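Local coordinates for protein O-methyltransferase family 2 (PDB 5I2H) that probably transfers a methyl group from S-adenosyl-L-methionine to a hydroxyl oxygen of small molecules, and binds the flavone apigenin in this crystal, at residues A[215-229]-A[247-261]. Sequence-based numbering, arbitrary orientation.
Sequences LQKYPTWRGIIFDRP and RLELHAGDMWVDPFP. With EDO (1,2-ethanediol), chain F.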
ATOM      1  N   LEU A 215      -9.275 -27.206 -21.363  1.00  8.88           N
ATOM      2  CA  LEU A 215      -9.737 -27.896 -22.569  1.00  8.18           C
ATOM      3  C   LEU A 215      -8.710 -27.839 -23.698  1.00 10.94           C
ATOM      4  O   LEU A 215      -8.662 -28.771 -24.515  1.00 11.65           O
ATOM      5  CB  LEU A 215     -11.061 -27.305 -23.068  1.00  9.08           C
ATOM      6  CG  LEU A 215     -12.276 -27.513 -22.155  1.00  8.34           C
ATOM      7  CD1 LEU A 215     -13.550 -26.910 -22.813  1.00  9.17           C
ATOM      8  CD2 LEU A 215     -12.477 -28.988 -21.771  1.00 11.32           C
ATOM      9  N   GLN A 216      -7.918 -26.755 -23.804  1.00  9.97           N
ATOM     10  CA  GLN A 216      -6.825 -26.771 -24.782  1.00 10.44           C
ATOM     11  C   GLN A 216      -5.751 -27.780 -24.402  1.00 11.92           C
ATOM     12  O   GLN A 216      -5.141 -28.410 -25.283  1.00 15.71           O
ATOM     13  CB  GLN A 216      -6.204 -25.381 -24.941  1.00 10.11           C
ATOM     14  CG  GLN A 216      -7.144 -24.330 -25.507  1.00 11.70           C
ATOM     15  CD  GLN A 216      -6.375 -23.100 -25.909  1.00 12.63           C
ATOM     16  OE1 GLN A 216      -5.233 -22.915 -25.469  1.00 15.87           O
ATOM     17  NE2 GLN A 216      -6.967 -22.258 -26.760  1.00 12.02           N
ATOM     18  N   LYS A 217      -5.505 -27.960 -23.114  1.00 11.75           N
ATOM     19  CA  LYS A 217      -4.499 -28.923 -22.695  1.00 14.90           C
ATOM     20  C   LYS A 217      -4.967 -30.358 -22.909  1.00 15.15           C
ATOM     21  O   LYS A 217      -4.151 -31.244 -23.194  1.00 16.90           O
ATOM     22  CB  LYS A 217      -4.159 -28.712 -21.228  1.00 16.30           C
ATOM     23  CG  LYS A 217      -3.151 -29.749 -20.731  1.00 19.37           C
ATOM     24  CD  LYS A 217      -2.427 -29.289 -19.539  1.00 25.29           C
ATOM     25  CE  LYS A 217      -1.091 -30.050 -19.450  1.00 30.47           C
ATOM     26  NZ  LYS A 217      -0.068 -29.563 -20.447  1.00 33.47           N
ATOM     27  N   TYR A 218      -6.270 -30.602 -22.759  1.00 13.52           N
ATOM     28  CA  TYR A 218      -6.848 -31.942 -22.754  1.00 16.40           C
ATOM     29  C   TYR A 218      -7.904 -31.991 -23.851  1.00 15.76           C
ATOM     30  O   TYR A 218      -9.101 -31.773 -23.596  1.00 14.88           O
ATOM     31  CB  TYR A 218      -7.446 -32.272 -21.390  1.00 17.34           C
ATOM     32  CG  TYR A 218      -6.436 -32.453 -20.278  1.00 18.71           C
ATOM     33  CD1 TYR A 218      -5.656 -33.605 -20.200  1.00 22.72           C
ATOM     34  CD2 TYR A 218      -6.270 -31.482 -19.301  1.00 17.88           C
ATOM     35  CE1 TYR A 218      -4.748 -33.789 -19.182  1.00 24.85           C
ATOM     36  CE2 TYR A 218      -5.358 -31.657 -18.269  1.00 20.90           C
ATOM     37  CZ  TYR A 218      -4.598 -32.803 -18.217  1.00 24.94           C
ATOM     38  OH  TYR A 218      -3.698 -32.975 -17.182  1.00 26.67           O
ATOM     39  N   PRO A 219      -7.502 -32.281 -25.085  1.00 17.84           N
ATOM     40  CA  PRO A 219      -8.446 -32.225 -26.220  1.00 18.56           C
ATOM     41  C   PRO A 219      -9.619 -33.204 -26.131  1.00 19.21           C
ATOM     42  O   PRO A 219     -10.609 -33.031 -26.866  1.00 19.68           O
ATOM     43  CB  PRO A 219      -7.552 -32.554 -27.419  1.00 21.68           C
ATOM     44  CG  PRO A 219      -6.164 -32.264 -26.955  1.00 23.92           C
ATOM     45  CD  PRO A 219      -6.126 -32.578 -25.505  1.00 21.41           C
ATOM     46  N   THR A 220      -9.538 -34.233 -25.290  1.00 16.83           N
ATOM     47  CA  THR A 220     -10.646 -35.177 -25.153  1.00 19.49           C
ATOM     48  C   THR A 220     -11.631 -34.781 -24.072  1.00 18.08           C
ATOM     49  O   THR A 220     -12.628 -35.485 -23.882  1.00 18.73           O
ATOM     50  CB  THR A 220     -10.147 -36.585 -24.833  1.00 21.83           C
ATOM     51  OG1 THR A 220      -9.496 -36.582 -23.556  1.00 23.22           O
ATOM     52  CG2 THR A 220      -9.176 -37.074 -25.884  1.00 23.25           C
ATOM     53  N   TRP A 221     -11.375 -33.697 -23.345  1.00 17.53           N
ATOM     54  CA  TRP A 221     -12.270 -33.326 -22.262  1.00 15.25           C
ATOM     55  C   TRP A 221     -13.394 -32.451 -22.772  1.00 13.46           C
ATOM     56  O   TRP A 221     -13.350 -31.929 -23.887  1.00 14.49           O
ATOM     57  CB  TRP A 221     -11.531 -32.575 -21.152  1.00 13.63           C
ATOM     58  CG  TRP A 221     -10.585 -33.412 -20.368  1.00 15.88           C
ATOM     59  CD1 TRP A 221      -9.987 -34.579 -20.760  1.00 17.44           C
ATOM     60  CD2 TRP A 221     -10.107 -33.135 -19.052  1.00 15.46           C
ATOM     61  NE1 TRP A 221      -9.140 -35.038 -19.764  1.00 18.22           N
ATOM     62  CE2 TRP A 221      -9.197 -34.166 -18.711  1.00 17.62           C
ATOM     63  CE3 TRP A 221     -10.352 -32.107 -18.127  1.00 14.96           C
ATOM     64  CZ2 TRP A 221      -8.548 -34.211 -17.478  1.00 17.66           C
ATOM     65  CZ3 TRP A 221      -9.700 -32.142 -16.911  1.00 15.68           C
ATOM     66  CH2 TRP A 221      -8.806 -33.196 -16.591  1.00 17.23           C
ATOM     67  N   ARG A 222     -14.418 -32.284 -21.931  0.60 12.28           N
ATOM     68  CA  ARG A 222     -15.503 -31.348 -22.183  0.60 11.82           C
ATOM     69  C   ARG A 222     -15.667 -30.460 -20.962  0.60 11.15           C
ATOM     70  O   ARG A 222     -15.390 -30.869 -19.835  0.60  9.68           O
ATOM     71  CB  ARG A 222     -16.865 -32.035 -22.481  0.60 14.31           C
ATOM     72  CG  ARG A 222     -16.921 -32.750 -23.817  0.60 18.66           C
ATOM     73  CD  ARG A 222     -18.351 -33.244 -24.164  0.60 21.09           C
ATOM     74  NE  ARG A 222     -19.412 -32.223 -24.165  0.60 24.35           N
ATOM     75  CZ  ARG A 222     -19.832 -31.565 -25.253  0.60 26.57           C
ATOM     76  NH1 ARG A 222     -19.265 -31.785 -26.434  0.60 26.47           N
ATOM     77  NH2 ARG A 222     -20.828 -30.685 -25.162  0.60 26.62           N
ATOM     78  N   GLY A 223     -16.139 -29.249 -21.187  1.00 10.40           N
ATOM     79  CA  GLY A 223     -16.287 -28.281 -20.122  1.00 11.08           C
ATOM     80  C   GLY A 223     -17.704 -27.758 -20.047  1.00 11.03           C
ATOM     81  O   GLY A 223     -18.434 -27.739 -21.036  1.00 12.54           O
ATOM     82  N   ILE A 224     -18.080 -27.331 -18.852  1.00  9.47           N
ATOM     83  CA  ILE A 224     -19.379 -26.730 -18.602  1.00  9.61           C
ATOM     84  C   ILE A 224     -19.142 -25.500 -17.735  1.00 10.55           C
ATOM     85  O   ILE A 224     -18.541 -25.602 -16.662  1.00 10.33           O
ATOM     86  CB  ILE A 224     -20.347 -27.695 -17.899  1.00 10.11           C
ATOM     87  CG1 ILE A 224     -20.540 -28.985 -18.724  1.00 11.15           C
ATOM     88  CG2 ILE A 224     -21.653 -26.980 -17.624  1.00 12.08           C
ATOM     89  CD1 ILE A 224     -21.343 -30.057 -17.988  1.00 11.34           C
ATOM     90  N   ILE A 225     -19.569 -24.337 -18.204  1.00 10.47           N
ATOM     91  CA  ILE A 225     -19.566 -23.139 -17.383  1.00  9.97           C
ATOM     92  C   ILE A 225     -20.969 -22.941 -16.832  1.00 10.07           C
ATOM     93  O   ILE A 225     -21.938 -22.835 -17.602  1.00 11.99           O
ATOM     94  CB  ILE A 225     -19.148 -21.899 -18.187  1.00 12.45           C
ATOM     95  CG1 ILE A 225     -17.907 -22.200 -19.060  1.00 13.11           C
ATOM     96  CG2 ILE A 225     -18.986 -20.699 -17.243  1.00 12.57           C
ATOM     97  CD1 ILE A 225     -16.663 -22.661 -18.257  1.00 11.18           C
ATOM     98  N   PHE A 226     -21.075 -22.827 -15.514  1.00  9.78           N
ATOM     99  CA  PHE A 226     -22.345 -22.624 -14.812  1.00  9.15           C
ATOM    100  C   PHE A 226     -22.293 -21.248 -14.156  1.00  8.92           C
ATOM    101  O   PHE A 226     -21.428 -21.004 -13.313  1.00 10.68           O
ATOM    102  CB  PHE A 226     -22.511 -23.746 -13.776  1.00 10.12           C
ATOM    103  CG  PHE A 226     -23.799 -23.714 -12.985  1.00  9.28           C
ATOM    104  CD1 PHE A 226     -24.010 -22.757 -11.991  1.00 11.55           C
ATOM    105  CD2 PHE A 226     -24.750 -24.719 -13.130  1.00 10.41           C
ATOM    106  CE1 PHE A 226     -25.168 -22.756 -11.232  1.00 12.97           C
ATOM    107  CE2 PHE A 226     -25.909 -24.726 -12.357  1.00 11.61           C
ATOM    108  CZ  PHE A 226     -26.125 -23.745 -11.418  1.00 12.89           C
ATOM    109  N   ASP A 227     -23.168 -20.321 -14.567  1.00 11.16           N
ATOM    110  CA  ASP A 227     -23.103 -18.967 -14.011  1.00 12.96           C
ATOM    111  C   ASP A 227     -24.393 -18.221 -14.376  1.00 15.23           C
ATOM    112  O   ASP A 227     -25.315 -18.804 -14.952  1.00 15.71           O
ATOM    113  CB  ASP A 227     -21.849 -18.226 -14.502  1.00 13.87           C
ATOM    114  CG  ASP A 227     -21.324 -17.235 -13.466  1.00 17.21           C
ATOM    115  OD1 ASP A 227     -22.152 -16.550 -12.827  1.00 22.25           O
ATOM    116  OD2 ASP A 227     -20.103 -17.138 -13.279  1.00 17.43           O
ATOM    117  N   ARG A 228     -24.454 -16.933 -14.004  1.00 18.60           N
ATOM    118  CA  ARG A 228     -25.576 -16.065 -14.400  1.00 20.51           C
ATOM    119  C   ARG A 228     -25.524 -15.759 -15.897  1.00 22.05           C
ATOM    120  O   ARG A 228     -24.440 -15.666 -16.482  1.00 21.64           O
ATOM    121  CB  ARG A 228     -25.548 -14.742 -13.635  1.00 27.59           C
ATOM    122  CG  ARG A 228     -25.319 -14.867 -12.153  1.00 35.54           C
ATOM    123  CD  ARG A 228     -25.308 -13.511 -11.437  1.00 42.42           C
ATOM    124  NE  ARG A 228     -24.270 -12.572 -11.881  1.00 47.89           N
ATOM    125  CZ  ARG A 228     -22.954 -12.731 -11.701  1.00 52.06           C
ATOM    126  NH1 ARG A 228     -22.463 -13.839 -11.125  1.00 52.64           N
ATOM    127  NH2 ARG A 228     -22.119 -11.781 -12.121  1.00 53.14           N
ATOM    128  N   PRO A 229     -26.685 -15.556 -16.529  1.00 23.00           N
ATOM    129  CA  PRO A 229     -26.700 -15.323 -17.984  1.00 24.19           C
ATOM    130  C   PRO A 229     -25.833 -14.166 -18.448  1.00 25.10           C
ATOM    131  O   PRO A 229     -25.168 -14.284 -19.491  1.00 25.40           O
ATOM    132  CB  PRO A 229     -28.187 -15.056 -18.274  1.00 25.22           C
ATOM    133  CG  PRO A 229     -28.906 -15.770 -17.211  1.00 25.31           C
ATOM    134  CD  PRO A 229     -28.042 -15.731 -15.982  1.00 23.69           C
ATOM    135  N   ARG A 247     -16.678 -27.912 -27.475  1.00 14.60           N
ATOM    136  CA  ARG A 247     -16.518 -28.814 -26.340  1.00 14.06           C
ATOM    137  C   ARG A 247     -16.900 -28.127 -25.036  1.00 13.06           C
ATOM    138  O   ARG A 247     -16.582 -28.627 -23.946  1.00 13.42           O
ATOM    139  CB  ARG A 247     -15.088 -29.363 -26.263  1.00 14.72           C
ATOM    140  CG  ARG A 247     -14.710 -30.274 -27.404  1.00 16.77           C
ATOM    141  CD  ARG A 247     -13.356 -30.902 -27.139  1.00 15.79           C
ATOM    142  NE  ARG A 247     -12.232 -29.964 -27.305  1.00 15.22           N
ATOM    143  CZ  ARG A 247     -11.281 -29.722 -26.400  1.00 15.58           C
ATOM    144  NH1 ARG A 247     -11.281 -30.330 -25.196  1.00 15.26           N
ATOM    145  NH2 ARG A 247     -10.300 -28.875 -26.714  1.00 16.19           N
ATOM    146  N   LEU A 248     -17.582 -26.996 -25.131  1.00 11.00           N
ATOM    147  CA  LEU A 248     -17.995 -26.210 -23.980  1.00 13.48           C
ATOM    148  C   LEU A 248     -19.511 -25.999 -24.021  1.00 14.16           C
ATOM    149  O   LEU A 248     -20.082 -25.705 -25.075  1.00 17.41           O
ATOM    150  CB  LEU A 248     -17.261 -24.855 -23.978  1.00 16.39           C
ATOM    151  CG  LEU A 248     -17.322 -24.041 -22.707  1.00 15.75           C
ATOM    152  CD1 LEU A 248     -16.432 -24.686 -21.626  1.00 14.51           C
ATOM    153  CD2 LEU A 248     -16.867 -22.636 -23.018  1.00 16.37           C
ATOM    154  N   GLU A 249     -20.163 -26.162 -22.881  1.00 11.69           N
ATOM    155  CA  GLU A 249     -21.561 -25.783 -22.729  1.00 13.69           C
ATOM    156  C   GLU A 249     -21.646 -24.681 -21.693  1.00 13.81           C
ATOM    157  O   GLU A 249     -20.881 -24.684 -20.725  1.00 13.74           O
ATOM    158  CB  GLU A 249     -22.432 -26.922 -22.257  1.00 17.52           C
ATOM    159  CG  GLU A 249     -22.437 -28.118 -23.137  1.00 22.26           C
ATOM    160  CD  GLU A 249     -23.138 -29.324 -22.492  1.00 26.36           C
ATOM    161  OE1 GLU A 249     -23.727 -29.226 -21.374  1.00 26.70           O
ATOM    162  OE2 GLU A 249     -23.058 -30.381 -23.115  1.00 28.83           O
ATOM    163  N   LEU A 250     -22.601 -23.779 -21.892  1.00 12.18           N
ATOM    164  CA  LEU A 250     -22.854 -22.650 -21.000  1.00 12.16           C
ATOM    165  C   LEU A 250     -24.240 -22.824 -20.395  1.00 12.42           C
ATOM    166  O   LEU A 250     -25.237 -22.854 -21.125  1.00 13.33           O
ATOM    167  CB  LEU A 250     -22.763 -21.321 -21.758  1.00 13.49           C
ATOM    168  CG  LEU A 250     -21.508 -21.167 -22.617  1.00 14.49           C
ATOM    169  CD1 LEU A 250     -21.569 -19.869 -23.479  1.00 17.27           C
ATOM    170  CD2 LEU A 250     -20.230 -21.222 -21.771  1.00 14.69           C
ATOM    171  N   HIS A 251     -24.301 -22.954 -19.074  1.00 13.02           N
ATOM    172  CA  HIS A 251     -25.553 -23.164 -18.359  1.00 15.75           C
ATOM    173  C   HIS A 251     -25.814 -22.033 -17.380  1.00 16.99           C
ATOM    174  O   HIS A 251     -24.980 -21.758 -16.502  1.00 16.03           O
ATOM    175  CB  HIS A 251     -25.540 -24.484 -17.603  1.00 16.75           C
ATOM    176  CG  HIS A 251     -25.483 -25.667 -18.492  1.00 19.67           C
ATOM    177  ND1 HIS A 251     -26.535 -26.542 -18.619  1.00 23.01           N
ATOM    178  CD2 HIS A 251     -24.528 -26.101 -19.341  1.00 21.70           C
ATOM    179  CE1 HIS A 251     -26.204 -27.497 -19.474  1.00 24.21           C
ATOM    180  NE2 HIS A 251     -24.990 -27.252 -19.924  1.00 22.00           N
ATOM    181  N   ALA A 252     -26.984 -21.404 -17.522  1.00 18.54           N
ATOM    182  CA  ALA A 252     -27.437 -20.400 -16.576  1.00 18.00           C
ATOM    183  C   ALA A 252     -28.050 -21.109 -15.383  1.00 19.37           C
ATOM    184  O   ALA A 252     -28.828 -22.060 -15.535  1.00 20.66           O
ATOM    185  CB  ALA A 252     -28.459 -19.452 -17.224  1.00 20.75           C
ATOM    186  N   GLY A 253     -27.689 -20.667 -14.195  1.00 17.29           N
ATOM    187  CA  GLY A 253     -28.298 -21.281 -13.043  1.00 17.56           C
ATOM    188  C   GLY A 253     -27.863 -20.580 -11.786  1.00 16.60           C
ATOM    189  O   GLY A 253     -26.917 -19.777 -11.779  1.00 16.77           O
ATOM    190  N   ASP A 254     -28.590 -20.895 -10.736  1.00 15.08           N
ATOM    191  CA  ASP A 254     -28.350 -20.397  -9.394  1.00 14.58           C
ATOM    192  C   ASP A 254     -27.679 -21.545  -8.650  1.00 14.45           C
ATOM    193  O   ASP A 254     -28.299 -22.603  -8.449  1.00 13.78           O
ATOM    194  CB  ASP A 254     -29.678 -19.991  -8.749  1.00 18.35           C
ATOM    195  CG  ASP A 254     -29.535 -19.521  -7.295  1.00 23.12           C
ATOM    196  OD1 ASP A 254     -28.565 -19.873  -6.599  1.00 23.27           O
ATOM    197  OD2 ASP A 254     -30.446 -18.803  -6.824  1.00 28.44           O
HETATM  198  N   MSE A 255     -26.414 -21.349  -8.267  1.00 13.81           N
HETATM  199  CA  MSE A 255     -25.606 -22.477  -7.768  1.00 12.93           C
HETATM  200  C   MSE A 255     -26.130 -23.056  -6.441  1.00 13.46           C
HETATM  201  O   MSE A 255     -25.793 -24.189  -6.091  1.00 13.67           O
HETATM  202  CB  MSE A 255     -24.133 -22.072  -7.606  1.00 14.14           C
HETATM  203  CG  MSE A 255     -23.880 -21.057  -6.491  1.00 11.58           C
HETATM  204 SE   MSE A 255     -22.023 -20.485  -6.675  0.91  8.52          SE
HETATM  205  CE  MSE A 255     -21.952 -19.236  -5.238  1.00 14.96           C
ATOM    206  N   TRP A 256     -26.946 -22.290  -5.706  1.00 13.29           N
ATOM    207  CA  TRP A 256     -27.426 -22.771  -4.415  1.00 12.61           C
ATOM    208  C   TRP A 256     -28.576 -23.755  -4.556  1.00 12.77           C
ATOM    209  O   TRP A 256     -28.761 -24.602  -3.679  1.00 13.81           O
ATOM    210  CB  TRP A 256     -27.847 -21.587  -3.539  1.00 11.95           C
ATOM    211  CG  TRP A 256     -26.694 -20.638  -3.309  1.00 12.34           C
ATOM    212  CD1 TRP A 256     -26.532 -19.418  -3.877  1.00 13.70           C
ATOM    213  CD2 TRP A 256     -25.543 -20.853  -2.476  1.00 13.56           C
ATOM    214  NE1 TRP A 256     -25.340 -18.858  -3.471  1.00 14.10           N
ATOM    215  CE2 TRP A 256     -24.723 -19.709  -2.590  1.00 15.37           C
ATOM    216  CE3 TRP A 256     -25.127 -21.901  -1.646  1.00 13.38           C
ATOM    217  CZ2 TRP A 256     -23.492 -19.587  -1.914  1.00 15.58           C
ATOM    218  CZ3 TRP A 256     -23.910 -21.771  -0.957  1.00 13.79           C
ATOM    219  CH2 TRP A 256     -23.113 -20.621  -1.098  1.00 14.13           C
ATOM    220  N   VAL A 257     -29.363 -23.661  -5.631  1.00 12.82           N
ATOM    221  CA  VAL A 257     -30.648 -24.371  -5.682  1.00 14.29           C
ATOM    222  C   VAL A 257     -30.847 -25.143  -6.977  1.00 15.95           C
ATOM    223  O   VAL A 257     -31.615 -26.116  -7.005  1.00 16.69           O
ATOM    224  CB  VAL A 257     -31.848 -23.411  -5.469  1.00 16.00           C
ATOM    225  CG1 VAL A 257     -31.771 -22.697  -4.088  1.00 17.24           C
ATOM    226  CG2 VAL A 257     -31.965 -22.405  -6.605  1.00 17.69           C
ATOM    227  N   ASP A 258     -30.219 -24.703  -8.059  1.00 14.51           N
ATOM    228  CA  ASP A 258     -30.415 -25.426  -9.302  1.00 13.45           C
ATOM    229  C   ASP A 258     -29.454 -26.605  -9.357  1.00 12.97           C
ATOM    230  O   ASP A 258     -28.331 -26.510  -8.850  1.00 14.43           O
ATOM    231  CB  ASP A 258     -30.180 -24.507 -10.496  1.00 15.24           C
ATOM    232  CG  ASP A 258     -31.274 -23.435 -10.628  1.00 18.40           C
ATOM    233  OD1 ASP A 258     -32.436 -23.714 -10.271  1.00 19.17           O
ATOM    234  OD2 ASP A 258     -30.983 -22.299 -11.063  1.00 20.25           O
ATOM    235  N   PRO A 259     -29.854 -27.710  -9.980  1.00 13.11           N
ATOM    236  CA  PRO A 259     -28.978 -28.888 -10.013  1.00 13.60           C
ATOM    237  C   PRO A 259     -27.725 -28.634 -10.839  1.00 12.28           C
ATOM    238  O   PRO A 259     -27.785 -28.095 -11.951  1.00 13.98           O
ATOM    239  CB  PRO A 259     -29.861 -29.975 -10.649  1.00 12.95           C
ATOM    240  CG  PRO A 259     -30.956 -29.230 -11.403  1.00 12.83           C
ATOM    241  CD  PRO A 259     -31.144 -27.931 -10.676  1.00 13.92           C
ATOM    242  N   PHE A 260     -26.585 -29.048 -10.299  1.00 11.66           N
ATOM    243  CA  PHE A 260     -25.376 -29.024 -11.100  1.00 10.26           C
ATOM    244  C   PHE A 260     -25.461 -30.135 -12.141  1.00 10.35           C
ATOM    245  O   PHE A 260     -26.016 -31.218 -11.863  1.00 13.23           O
ATOM    246  CB  PHE A 260     -24.138 -29.235 -10.236  1.00 12.65           C
ATOM    247  CG  PHE A 260     -23.797 -28.072  -9.308  1.00 11.20           C
ATOM    248  CD1 PHE A 260     -24.004 -26.731  -9.684  1.00 11.67           C
ATOM    249  CD2 PHE A 260     -23.244 -28.331  -8.038  1.00 12.01           C
ATOM    250  CE1 PHE A 260     -23.673 -25.693  -8.816  1.00 10.05           C
ATOM    251  CE2 PHE A 260     -22.893 -27.307  -7.162  1.00 12.11           C
ATOM    252  CZ  PHE A 260     -23.102 -25.988  -7.538  1.00 11.91           C
ATOM    253  N   PRO A 261     -24.930 -29.915 -13.332  1.00 11.90           N
ATOM    254  CA  PRO A 261     -24.906 -30.982 -14.346  1.00 11.29           C
ATOM    255  C   PRO A 261     -23.883 -32.041 -13.971  1.00 11.76           C
ATOM    256  O   PRO A 261     -22.933 -31.764 -13.202  1.00 12.28           O
ATOM    257  CB  PRO A 261     -24.490 -30.240 -15.630  1.00 11.77           C
ATOM    258  CG  PRO A 261     -23.651 -29.107 -15.111  1.00 14.77           C
ATOM    259  CD  PRO A 261     -24.285 -28.674 -13.799  1.00 11.45           C
TER
HETATM  260  C1  EDO F 504     -24.715 -18.259  -8.416  1.00 37.22           C
HETATM  261  O1  EDO F 504     -25.984 -18.288  -7.783  1.00 36.64           O
HETATM  262  C2  EDO F 504     -24.767 -19.033  -9.715  1.00 37.19           C
HETATM  263  O2  EDO F 504     -23.538 -18.673 -10.312  1.00 38.37           O
HETATM  264  O   HOH W   1     -21.009 -32.266 -21.144  1.00 43.00           O
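Gly223 N and Arg247 O open the pairing of two parallel strands, 222-227 and 248-252, in the Rossmann-like methyltransferase domain; helix 229-241 makes the crossover between them, and 248-252 is the outermost strand of the sheet within the chain. Six backbone bonds join the pair: Gly223, Ile225 and Asp227 each use both N and O, and the last is Gly253 N to Asp227 O at 3.1 Å. On its other edge, 222-227 bonds through the backbone of Arg222, Ile224 and Phe226 to Arg198 and strand 199-203.

The side chain of Arg247 packs against the type I turn from Tyr218 to Trp221. A bend at chi3 (-74°) turns the guanidinium end-on to the last helical turn, where Leu215 O accepts from both Arg247 NH2 (2.7 Å) and Arg247 NH1, lying in the guanidinium plane. Arg247 NH1 also reaches Trp221 O at 2.9 Å and, weakly, Tyr218 O, while Pro219 O sits over one guanidinium face without a bond. Backbone carbonyls thus take these N-H groups at the C-terminal end of helix 209-217, whose dipole probably favours the positive charge, and Leu215 lays its CB and CD2 against NH1.

On the face carrying Ile224 and Phe226, Glu249 is shared: OE2 takes Arg222 NH2 in a salt bridge of 3.0 Å, and OE1 receives His251 NE2 at 2.8 Å. His251 CD2 meanwhile rests on Ile224 CG2.

Beyond the strands, 253-261 folds around the Phe226 ring. Asp258 OD2 accepts from Asp254 N, and Asp254 OD1 closes an Asx turn with Trp256 N; Met255 N is taken by O1 of an ethanediol, probably from the crystallisation liquor. Phe226 has Gly253 N over one face, and over the opposite face comes the edge of Phe260, T-shaped with planes at 82°, its CD1 lying 3.8 Å from Phe226 CE2.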